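Local coordinates for uncharacterized protein (Staphylococcus aureus subsp. aureus, PDB 4H0A) that is of unknown function but belongs to the CAP superfamily of cysteine-rich secretory proteins, pairing a CAP domain with a CAP-associated N-terminal region, at residues A[216-222]-A[298-302]; A[158-162]-A[290-296]; A[130-134]-A[189-193]; A[125-129]-A[174-178]. All coordinates share one frame; numbering follows the deposited sequence.

How the contacts relate
The four contacts form two pairs in different regions of the fold. Contacts 1 and 2 have centres about 12 Å apart and both use helix 293-299; a salt bridge from Lys220 NZ to Asp160 OD2 joins them. Contacts 3 and 4, centres about 8 Å apart, share the antiparallel sheet in which strands 125-128 and 131-136 are neighbours. The centres of contacts 1 and 3 lie about 37 Å apart, though contacts 2 and 4 approach to about 8 Å between nearest atoms without touching. Along the chain, contacts 3 and 4 close before contact 1 opens, whereas contact 2 alternates with all three. Contact 2 thus ties the CAP-associated N-terminal region to the CAP region holding contact 1.

Contact 1: A[216-222]-A[298-302]; sequences MRKLKGL and RLLNS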
# COMPACT_ATOMS: atom_id res chain seq x y z
N MSE A 216 5.23 8.70 0.43
CA MSE A 216 6.19 8.42 -0.65
C MSE A 216 6.80 9.72 -1.14
O MSE A 216 8.01 9.79 -1.36
CB MSE A 216 5.50 7.67 -1.80
CG MSE A 216 5.02 6.27 -1.43
SE MSE A 216 6.45 5.07 -0.92
CE MSE A 216 6.32 5.24 1.12
N ARG A 217 5.98 10.77 -1.28
CA ARG A 217 6.48 12.09 -1.68
C ARG A 217 7.45 12.65 -0.62
O ARG A 217 8.50 13.20 -0.99
CB ARG A 217 5.30 13.07 -1.89
CG ARG A 217 4.51 12.78 -3.16
CD ARG A 217 3.38 13.77 -3.33
NE ARG A 217 3.87 15.13 -3.58
CZ ARG A 217 4.26 15.61 -4.76
NH1 ARG A 217 4.22 14.85 -5.85
NH2 ARG A 217 4.69 16.86 -4.86
N LYS A 218 7.12 12.52 0.69
CA LYS A 218 8.00 13.01 1.76
C LYS A 218 9.36 12.31 1.76
O LYS A 218 10.36 12.98 1.99
CB LYS A 218 7.35 12.88 3.16
CG LYS A 218 6.34 13.99 3.45
CD LYS A 218 5.77 13.93 4.88
CE LYS A 218 4.90 12.72 5.13
NZ LYS A 218 4.19 12.82 6.43
N LEU A 219 9.43 11.00 1.43
CA LEU A 219 10.74 10.31 1.37
C LEU A 219 11.66 10.90 0.30
O LEU A 219 12.88 10.84 0.47
CB LEU A 219 10.58 8.81 1.09
CG LEU A 219 9.98 7.97 2.20
CD1 LEU A 219 9.75 6.55 1.72
CD2 LEU A 219 10.86 7.96 3.44
N LYS A 220 11.09 11.46 -0.79
CA LYS A 220 11.87 12.07 -1.87
C LYS A 220 12.04 13.60 -1.68
O LYS A 220 12.51 14.27 -2.60
CB LYS A 220 11.23 11.79 -3.24
CG LYS A 220 10.89 10.31 -3.49
CD LYS A 220 12.07 9.35 -3.27
CE LYS A 220 11.72 7.93 -3.67
NZ LYS A 220 11.91 7.67 -5.12
N GLY A 221 11.71 14.13 -0.50
CA GLY A 221 11.86 15.56 -0.22
C GLY A 221 10.87 16.46 -0.94
O GLY A 221 11.12 17.66 -1.04
N LEU A 222 9.74 15.91 -1.42
CA LEU A 222 8.70 16.67 -2.12
C LEU A 222 7.64 17.15 -1.16
O LEU A 222 7.43 16.52 -0.12
CB LEU A 222 8.03 15.82 -3.20
CG LEU A 222 8.92 15.26 -4.29
CD1 LEU A 222 8.20 14.21 -5.08
CD2 LEU A 222 9.43 16.36 -5.19
N ARG A 298 4.09 10.74 -12.01
CA ARG A 298 2.94 11.53 -11.56
C ARG A 298 2.91 11.64 -10.04
O ARG A 298 2.72 12.74 -9.51
CB ARG A 298 1.61 10.94 -12.08
CG ARG A 298 1.43 11.12 -13.58
CD ARG A 298 0.51 10.06 -14.16
NE ARG A 298 0.39 10.16 -15.61
CZ ARG A 298 -0.18 9.24 -16.39
NH1 ARG A 298 -0.69 8.13 -15.86
NH2 ARG A 298 -0.22 9.42 -17.71
N LEU A 299 3.10 10.51 -9.32
CA LEU A 299 3.12 10.51 -7.84
C LEU A 299 4.21 11.42 -7.29
O LEU A 299 3.98 12.13 -6.32
CB LEU A 299 3.37 9.10 -7.28
CG LEU A 299 2.21 8.11 -7.25
CD1 LEU A 299 2.71 6.72 -6.95
CD2 LEU A 299 1.17 8.51 -6.22
N LEU A 300 5.40 11.38 -7.91
CA LEU A 300 6.56 12.16 -7.47
C LEU A 300 6.79 13.42 -8.31
O LEU A 300 7.93 13.90 -8.39
CB LEU A 300 7.81 11.26 -7.55
CG LEU A 300 7.68 9.89 -6.88
CD1 LEU A 300 8.93 9.08 -7.11
CD2 LEU A 300 7.37 10.03 -5.39
N ASN A 301 5.74 13.99 -8.90
CA ASN A 301 5.88 15.19 -9.70
C ASN A 301 6.00 16.41 -8.78
O ASN A 301 5.09 16.66 -7.98
CB ASN A 301 4.69 15.35 -10.63
CG ASN A 301 4.99 16.23 -11.81
OD1 ASN A 301 5.67 17.25 -11.69
ND2 ASN A 301 4.46 15.87 -12.97
N SER A 302 7.10 17.16 -8.88
CA SER A 302 7.30 18.35 -8.05
C SER A 302 6.33 19.49 -8.41
O SER A 302 6.08 20.34 -7.57
CB SER A 302 8.74 18.85 -8.18
OG SER A 302 9.07 19.11 -9.53
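Polar contact centres on Arg217, whose guanidinium turns its edge to two backbone carbonyls of segment 298-302. Arg217 NH1 donates to Leu299 O at 2.8 Å and to Asn301 O at 2.9 Å, while Arg217 NH2 adds a second bond to Asn301 O at 3.2 Å. All three bonds lie close to the guanidinium plane, but the nitrogens stand above the carbonyl planes, both reaching Asn301 O from the same face. A bend at chi3 (67°) turns the group toward these oxygens. Leu299 is the last helical residue before Leu300 leaves helical geometry, and a positive charge beside such a C-terminal helix end is probably favourable.

Apolar contact flanks this grip. Leu222 CB covers part of one face of the Arg217 guanidinium, 3.7 Å above its plane. The two methyls of Leu222 divide their work: CD1 packs 3.9 Å from Leu300 CB, and CD2 sits 4.0 Å from Ser302 CB. Leu300 CD2 meets the aliphatic part of Lys220 at CG, 4.0 Å away, while the ammonium of that lysine has its salt bridge with Asp160.

A Schellman motif, with Gly221 as C-prime residue, ends helix 201-219 and carries the chain round to Leu222. Around the contact, Arg217 NE bonds Lys223 O, Leu299 and Leu300 rest on Met290 of helix 282-290, and Met216 packs against Ile286 of that helix and against strands 89-96 and 166-172.

Contact 2: A[158-162]-A[290-296]; sequences YSDQQ and MNSDIHR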
# COMPACT_ATOMS: atom_id res chain seq x y z
N TYR A 158 9.41 -3.04 0.33
CA TYR A 158 9.11 -2.25 -0.86
C TYR A 158 10.29 -1.39 -1.23
O TYR A 158 10.74 -0.60 -0.41
CB TYR A 158 7.89 -1.36 -0.60
CG TYR A 158 6.65 -2.16 -0.31
CD1 TYR A 158 5.95 -2.79 -1.33
CD2 TYR A 158 6.19 -2.33 0.99
CE1 TYR A 158 4.80 -3.54 -1.07
CE2 TYR A 158 5.05 -3.08 1.27
CZ TYR A 158 4.34 -3.67 0.23
OH TYR A 158 3.21 -4.39 0.52
N SER A 159 10.80 -1.54 -2.46
CA SER A 159 11.94 -0.76 -2.94
C SER A 159 11.58 0.01 -4.17
O SER A 159 10.66 -0.36 -4.90
CB SER A 159 13.15 -1.64 -3.27
OG SER A 159 13.53 -2.44 -2.16
N ASP A 160 12.37 1.04 -4.43
CA ASP A 160 12.19 1.90 -5.58
C ASP A 160 12.92 1.28 -6.78
O ASP A 160 14.06 0.86 -6.65
CB ASP A 160 12.76 3.28 -5.23
CG ASP A 160 12.29 4.43 -6.10
OD1 ASP A 160 11.07 4.54 -6.32
OD2 ASP A 160 13.14 5.23 -6.53
N GLN A 161 12.27 1.24 -7.95
CA GLN A 161 12.88 0.67 -9.15
C GLN A 161 13.99 1.61 -9.68
O GLN A 161 14.93 1.14 -10.32
CB GLN A 161 11.81 0.42 -10.23
CG GLN A 161 12.08 -0.79 -11.13
CD GLN A 161 10.88 -1.08 -12.00
OE1 GLN A 161 10.37 -0.20 -12.70
NE2 GLN A 161 10.39 -2.32 -11.98
N GLN A 162 13.90 2.93 -9.37
CA GLN A 162 14.87 3.93 -9.79
C GLN A 162 16.02 4.07 -8.80
O GLN A 162 17.17 3.89 -9.19
CB GLN A 162 14.20 5.31 -9.99
CG GLN A 162 13.66 5.52 -11.40
CD GLN A 162 14.75 5.85 -12.38
OE1 GLN A 162 15.10 5.04 -13.25
NE2 GLN A 162 15.32 7.04 -12.26
N MSE A 290 4.44 2.90 -8.21
CA MSE A 290 5.85 3.26 -8.03
C MSE A 290 6.78 2.48 -9.00
O MSE A 290 7.87 2.97 -9.29
CB MSE A 290 6.32 2.97 -6.58
CG MSE A 290 5.72 3.91 -5.50
SE MSE A 290 6.36 5.72 -5.61
CE MSE A 290 8.26 5.46 -5.40
N ASN A 291 6.36 1.29 -9.50
CA ASN A 291 7.18 0.48 -10.41
C ASN A 291 6.74 0.61 -11.88
O ASN A 291 7.16 -0.17 -12.73
CB ASN A 291 7.18 -0.97 -9.94
CG ASN A 291 8.04 -1.14 -8.71
OD1 ASN A 291 9.16 -1.61 -8.79
ND2 ASN A 291 7.58 -0.69 -7.55
N SER A 292 5.95 1.66 -12.18
CA SER A 292 5.55 2.05 -13.53
C SER A 292 6.03 3.48 -13.71
O SER A 292 5.55 4.36 -12.99
CB SER A 292 4.04 1.93 -13.68
OG SER A 292 3.58 2.57 -14.86
N ASP A 293 7.03 3.71 -14.58
CA ASP A 293 7.64 5.03 -14.79
C ASP A 293 6.61 6.15 -14.97
O ASP A 293 6.73 7.21 -14.34
CB ASP A 293 8.57 5.01 -16.01
CG ASP A 293 9.24 6.35 -16.29
OD1 ASP A 293 9.97 6.84 -15.40
OD2 ASP A 293 9.00 6.92 -17.38
N ILE A 294 5.59 5.91 -15.81
CA ILE A 294 4.57 6.92 -16.09
C ILE A 294 3.75 7.22 -14.80
O ILE A 294 3.55 8.39 -14.48
CB ILE A 294 3.65 6.47 -17.27
CG1 ILE A 294 4.46 6.25 -18.59
CG2 ILE A 294 2.52 7.46 -17.49
CD1 ILE A 294 5.20 7.48 -19.16
N HIS A 295 3.30 6.19 -14.07
CA HIS A 295 2.55 6.40 -12.82
C HIS A 295 3.47 6.98 -11.72
O HIS A 295 3.04 7.87 -10.99
CB HIS A 295 1.88 5.11 -12.35
CG HIS A 295 0.82 4.60 -13.29
ND1 HIS A 295 1.14 4.17 -14.56
CD2 HIS A 295 -0.50 4.42 -13.08
CE1 HIS A 295 0.00 3.77 -15.10
NE2 HIS A 295 -1.01 3.89 -14.25
N ARG A 296 4.73 6.47 -11.61
CA ARG A 296 5.70 6.95 -10.62
C ARG A 296 5.98 8.44 -10.82
O ARG A 296 6.00 9.18 -9.83
CB ARG A 296 7.02 6.17 -10.75
CG ARG A 296 8.03 6.42 -9.61
CD ARG A 296 9.45 6.69 -10.10
NE ARG A 296 9.84 5.83 -11.22
CZ ARG A 296 10.23 4.56 -11.13
NH1 ARG A 296 10.30 3.96 -9.94
NH2 ARG A 296 10.56 3.88 -12.22
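Two extended first torsions aim Asp160 and Arg296 at each other: each places CG anti to its own backbone N, at -161° in Asp160 and -170° in Arg296. The arginine chain then bends at chi2 and chi3, bringing its guanidinium alongside segment 158-162. The resulting salt bridge is long, 3.7 Å from Asp160 OD1 to Arg296 NH1, with carboxylate and guanidinium planes 81° apart. Arg296 has two conformers, so this long salt bridge is tentative. Asp160 has firmer partners through OD2, which bonds Ser163 OG and forms a salt bridge with Lys220.

In the same conformer, Gln162 lays its CG over the centre of one guanidinium face, 3.6 Å from Arg296 CZ. Gln161 CB instead reaches the edge of the group, 3.9 Å from Arg296 NH1. Gln161 also meets Asn291, whose OD1 stands 3.6 Å from Gln161 CB. The Asn291 amide is held from beyond the contact: ND2 donates to His287 O, and OD1 bonds Thr144 OG1. At the N-cap position of helix 293-299, Ser292 OG is hydrogen-bonded to His295 ND1 at 2.9 Å.

The contact joins the end of strand 153-159 to the turn between helices 282-290 and 293-299. Helix 139-144 borders it through Glu140, which touches Gln161 and Asn291, while Leu167 of strand 166-172 packs against Asp160 and Met290.

Contact 3: A[130-134]-A[189-193]; sequences GKKYE and STSEE
Ser189 meets the central strand of a three-stranded antiparallel sheet, whose strands 125-128 and 131-136 form a beta-hairpin. Ser189 OG accepts the backbone N-H of Glu134, N to OG 3.0 Å, with an N-H...O angle of 145°. A chi1 of -61° sets Ser189 OG beside the serine's own backbone N and toward the strand, where it also lies 3.6 Å from Tyr133 CA. The loop, which follows strand 184-185, thus meets the strand here through a side-chain hydroxyl.

Thr190 follows, its carbonyl oxygen O receiving a hydrogen bond from Lys131 NZ at 3.1 Å. The lysine chain is extended and delivers its nitrogen well above the carbonyl plane, 52° out of it, while Lys131 CE comes within 3.3 Å of Thr190 O. Ser191 turns from the strand and bonds Glu181 through OG.

Glu192 returns to the hairpin and crosses Tyr133 at about a right angle. Glu192 CG lies 3.1 Å from Tyr133 OH, with ring and carboxylate planes steeply inclined. Its carboxylate also lies near Asp179, a like charge that might raise its proton affinity. Lys131 NZ, 5.9 Å from Glu192 OE2, could offset part of that effect. On the strand side, Lys131 NZ makes a weak hydrogen bond to Tyr133 OH at 3.2 Å.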
# COMPACT_ATOMS: atom_id res chain seq x y z
N GLY A 130 -4.58 -25.57 7.18
CA GLY A 130 -4.41 -26.77 6.35
C GLY A 130 -4.40 -26.56 4.84
O GLY A 130 -4.01 -27.48 4.11
N LYS A 131 -4.80 -25.37 4.34
CA LYS A 131 -4.84 -25.09 2.90
C LYS A 131 -3.49 -24.56 2.45
O LYS A 131 -3.01 -23.57 3.00
CB LYS A 131 -5.95 -24.10 2.58
CG LYS A 131 -6.22 -23.89 1.10
CD LYS A 131 -7.38 -22.91 0.88
CE LYS A 131 -7.32 -22.23 -0.47
NZ LYS A 131 -8.38 -21.19 -0.62
N LYS A 132 -2.88 -25.18 1.43
CA LYS A 132 -1.57 -24.76 0.94
C LYS A 132 -1.68 -23.51 0.07
O LYS A 132 -2.59 -23.39 -0.75
CB LYS A 132 -0.88 -25.89 0.16
CG LYS A 132 0.45 -25.47 -0.47
CD LYS A 132 1.39 -26.65 -0.71
CE LYS A 132 2.37 -26.38 -1.83
NZ LYS A 132 3.51 -27.33 -1.81
N TYR A 133 -0.73 -22.58 0.25
CA TYR A 133 -0.57 -21.36 -0.54
C TYR A 133 0.85 -21.32 -1.05
O TYR A 133 1.77 -21.46 -0.25
CB TYR A 133 -0.87 -20.11 0.29
CG TYR A 133 -2.34 -19.96 0.60
CD1 TYR A 133 -2.90 -20.56 1.71
CD2 TYR A 133 -3.19 -19.26 -0.25
CE1 TYR A 133 -4.26 -20.46 1.99
CE2 TYR A 133 -4.55 -19.14 0.01
CZ TYR A 133 -5.09 -19.75 1.13
OH TYR A 133 -6.43 -19.63 1.39
N GLU A 134 1.04 -21.19 -2.37
CA GLU A 134 2.37 -21.09 -2.96
C GLU A 134 2.38 -19.92 -3.93
O GLU A 134 1.53 -19.87 -4.82
CB GLU A 134 2.78 -22.38 -3.66
CG GLU A 134 4.27 -22.41 -3.93
CD GLU A 134 4.75 -23.64 -4.68
OE1 GLU A 134 3.90 -24.44 -5.13
OE2 GLU A 134 5.99 -23.78 -4.85
N SER A 189 -2.69 -23.74 -6.02
CA SER A 189 -3.36 -22.94 -4.99
C SER A 189 -4.68 -22.35 -5.51
O SER A 189 -4.87 -22.24 -6.72
CB SER A 189 -2.44 -21.81 -4.51
OG SER A 189 -1.24 -22.32 -3.94
N THR A 190 -5.58 -21.97 -4.58
CA THR A 190 -6.88 -21.37 -4.88
C THR A 190 -7.01 -20.07 -4.11
O THR A 190 -6.71 -20.03 -2.91
CB THR A 190 -8.03 -22.34 -4.54
OG1 THR A 190 -7.80 -23.60 -5.18
CG2 THR A 190 -9.40 -21.80 -4.94
N SER A 191 -7.47 -19.00 -4.78
CA SER A 191 -7.66 -17.68 -4.15
C SER A 191 -8.81 -17.73 -3.13
O SER A 191 -9.82 -18.41 -3.37
CB SER A 191 -7.95 -16.63 -5.23
OG SER A 191 -8.21 -15.35 -4.68
N GLU A 192 -8.65 -17.04 -1.99
CA GLU A 192 -9.68 -17.01 -0.93
C GLU A 192 -10.94 -16.29 -1.38
O GLU A 192 -10.87 -15.35 -2.18
CB GLU A 192 -9.16 -16.28 0.33
CG GLU A 192 -8.16 -17.06 1.16
CD GLU A 192 -7.80 -16.42 2.49
OE1 GLU A 192 -8.37 -15.35 2.83
OE2 GLU A 192 -6.95 -16.99 3.21
N GLU A 193 -12.10 -16.71 -0.84
CA GLU A 193 -13.38 -16.05 -1.08
C GLU A 193 -13.51 -14.93 -0.06
O GLU A 193 -12.94 -15.04 1.03
CB GLU A 193 -14.55 -17.04 -0.99
CG GLU A 193 -14.52 -18.11 -2.07
CD GLU A 193 -15.69 -19.08 -2.06
OE1 GLU A 193 -16.68 -18.82 -1.34
OE2 GLU A 193 -15.62 -20.09 -2.79

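Contact 4: A[125-129]-A[174-178]; sequences SFKVD and KEMLA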
# COMPACT_ATOMS: atom_id res chain seq x y z
N SER A 125 6.15 -20.83 0.33
CA SER A 125 5.05 -21.76 0.54
C SER A 125 4.68 -21.86 2.01
O SER A 125 5.56 -21.81 2.87
CB SER A 125 5.47 -23.14 0.02
OG SER A 125 4.35 -23.99 -0.17
N PHE A 126 3.39 -22.03 2.30
CA PHE A 126 2.91 -22.18 3.67
C PHE A 126 1.48 -22.70 3.68
O PHE A 126 0.83 -22.73 2.63
CB PHE A 126 2.99 -20.83 4.43
CG PHE A 126 2.22 -19.71 3.77
CD1 PHE A 126 0.86 -19.55 3.99
CD2 PHE A 126 2.87 -18.79 2.96
CE1 PHE A 126 0.16 -18.50 3.39
CE2 PHE A 126 2.16 -17.75 2.35
CZ PHE A 126 0.81 -17.61 2.58
N LYS A 127 0.98 -23.06 4.86
CA LYS A 127 -0.41 -23.50 5.04
C LYS A 127 -1.14 -22.57 5.97
O LYS A 127 -0.56 -22.10 6.95
CB LYS A 127 -0.47 -24.94 5.59
CG LYS A 127 -0.01 -25.99 4.60
CD LYS A 127 -0.34 -27.40 5.08
CE LYS A 127 -0.00 -28.43 4.03
NZ LYS A 127 -0.45 -29.80 4.42
N VAL A 128 -2.41 -22.25 5.65
CA VAL A 128 -3.31 -21.45 6.48
C VAL A 128 -4.52 -22.33 6.74
O VAL A 128 -5.31 -22.55 5.82
CB VAL A 128 -3.72 -20.09 5.84
CG1 VAL A 128 -4.87 -19.44 6.61
CG2 VAL A 128 -2.53 -19.16 5.77
N ASP A 129 -4.64 -22.87 7.98
CA ASP A 129 -5.75 -23.75 8.36
C ASP A 129 -5.77 -25.03 7.47
O ASP A 129 -6.83 -25.46 7.03
CB ASP A 129 -7.07 -22.95 8.28
CG ASP A 129 -8.29 -23.62 8.85
OD1 ASP A 129 -8.13 -24.59 9.61
OD2 ASP A 129 -9.41 -23.18 8.52
N LYS A 174 1.22 -15.15 7.96
CA LYS A 174 0.85 -15.93 6.78
C LYS A 174 -0.68 -15.83 6.47
O LYS A 174 -1.05 -15.81 5.30
CB LYS A 174 1.26 -17.40 6.95
CG LYS A 174 0.65 -18.14 8.13
CD LYS A 174 1.36 -19.51 8.30
CE LYS A 174 0.90 -20.25 9.52
NZ LYS A 174 -0.47 -20.79 9.38
N GLU A 175 -1.55 -15.68 7.49
CA GLU A 175 -2.99 -15.59 7.20
C GLU A 175 -3.30 -14.23 6.59
O GLU A 175 -4.11 -14.20 5.66
CB GLU A 175 -3.96 -15.93 8.36
CG GLU A 175 -3.40 -15.92 9.77
CD GLU A 175 -2.41 -17.00 10.14
OE1 GLU A 175 -2.70 -18.20 9.94
OE2 GLU A 175 -1.31 -16.63 10.61
N MSE A 176 -2.61 -13.13 6.99
CA MSE A 176 -2.84 -11.84 6.33
C MSE A 176 -2.34 -11.92 4.89
O MSE A 176 -2.99 -11.42 3.98
CB MSE A 176 -2.14 -10.67 7.07
CG MSE A 176 -2.40 -9.31 6.43
SE MSE A 176 -4.15 -8.67 6.93
CE MSE A 176 -5.12 -8.99 5.41
N LEU A 177 -1.17 -12.52 4.70
CA LEU A 177 -0.58 -12.67 3.38
C LEU A 177 -1.52 -13.46 2.44
O LEU A 177 -1.72 -13.05 1.30
CB LEU A 177 0.79 -13.37 3.53
CG LEU A 177 1.74 -13.33 2.36
CD1 LEU A 177 2.16 -11.92 2.03
CD2 LEU A 177 2.97 -14.15 2.66
N ALA A 178 -2.14 -14.55 2.92
CA ALA A 178 -3.10 -15.32 2.11
C ALA A 178 -4.35 -14.49 1.78
O ALA A 178 -4.89 -14.59 0.68
CB ALA A 178 -3.52 -16.59 2.84
O HOH W 1 -2.85 -22.32 10.65
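The ring of Phe126 is the main bump, sitting in a groove of the first turn of helix 174-180 bordered by Lys174 CB, Leu177 CD2 and Ala178 CB. Lys174 CB lies over one face in a CH-pi contact, 4.0 Å from the Phe126 ring centroid and 23° off its normal. Ala178 CB comes to the ring edge at 4.2 Å from Phe126 CE1, and Leu177 CD2 packs 3.7 Å from Phe126 CE2. A chi1 of 57° directs the ring to the helix, under Lys174 CB.

Strand 125-128 is an outer strand of the three-stranded antiparallel sheet, and the axis of helix segment 174-178 crosses that of the strand at -96°. Two residues on, Val128 supplies a forked second bump between Glu175 CB and Ala178 CB: Val128 CG1 meets Glu175 CB at 4.0 Å, and Val128 CG2 touches Ala178 CB, also at 4.0 Å. Ala178 thus faces both bumps with a single methyl.

Lys174 runs along the rim of this packing and bends at its last torsion, so that NZ donates to Lys127 O at 2.8 Å, in the carbonyl plane. Glu175 OE1 forms a weak salt-bridging hydrogen bond with Lys174 NZ at 3.5 Å, and one water links Lys174 NZ, weakly, to Asp129 N.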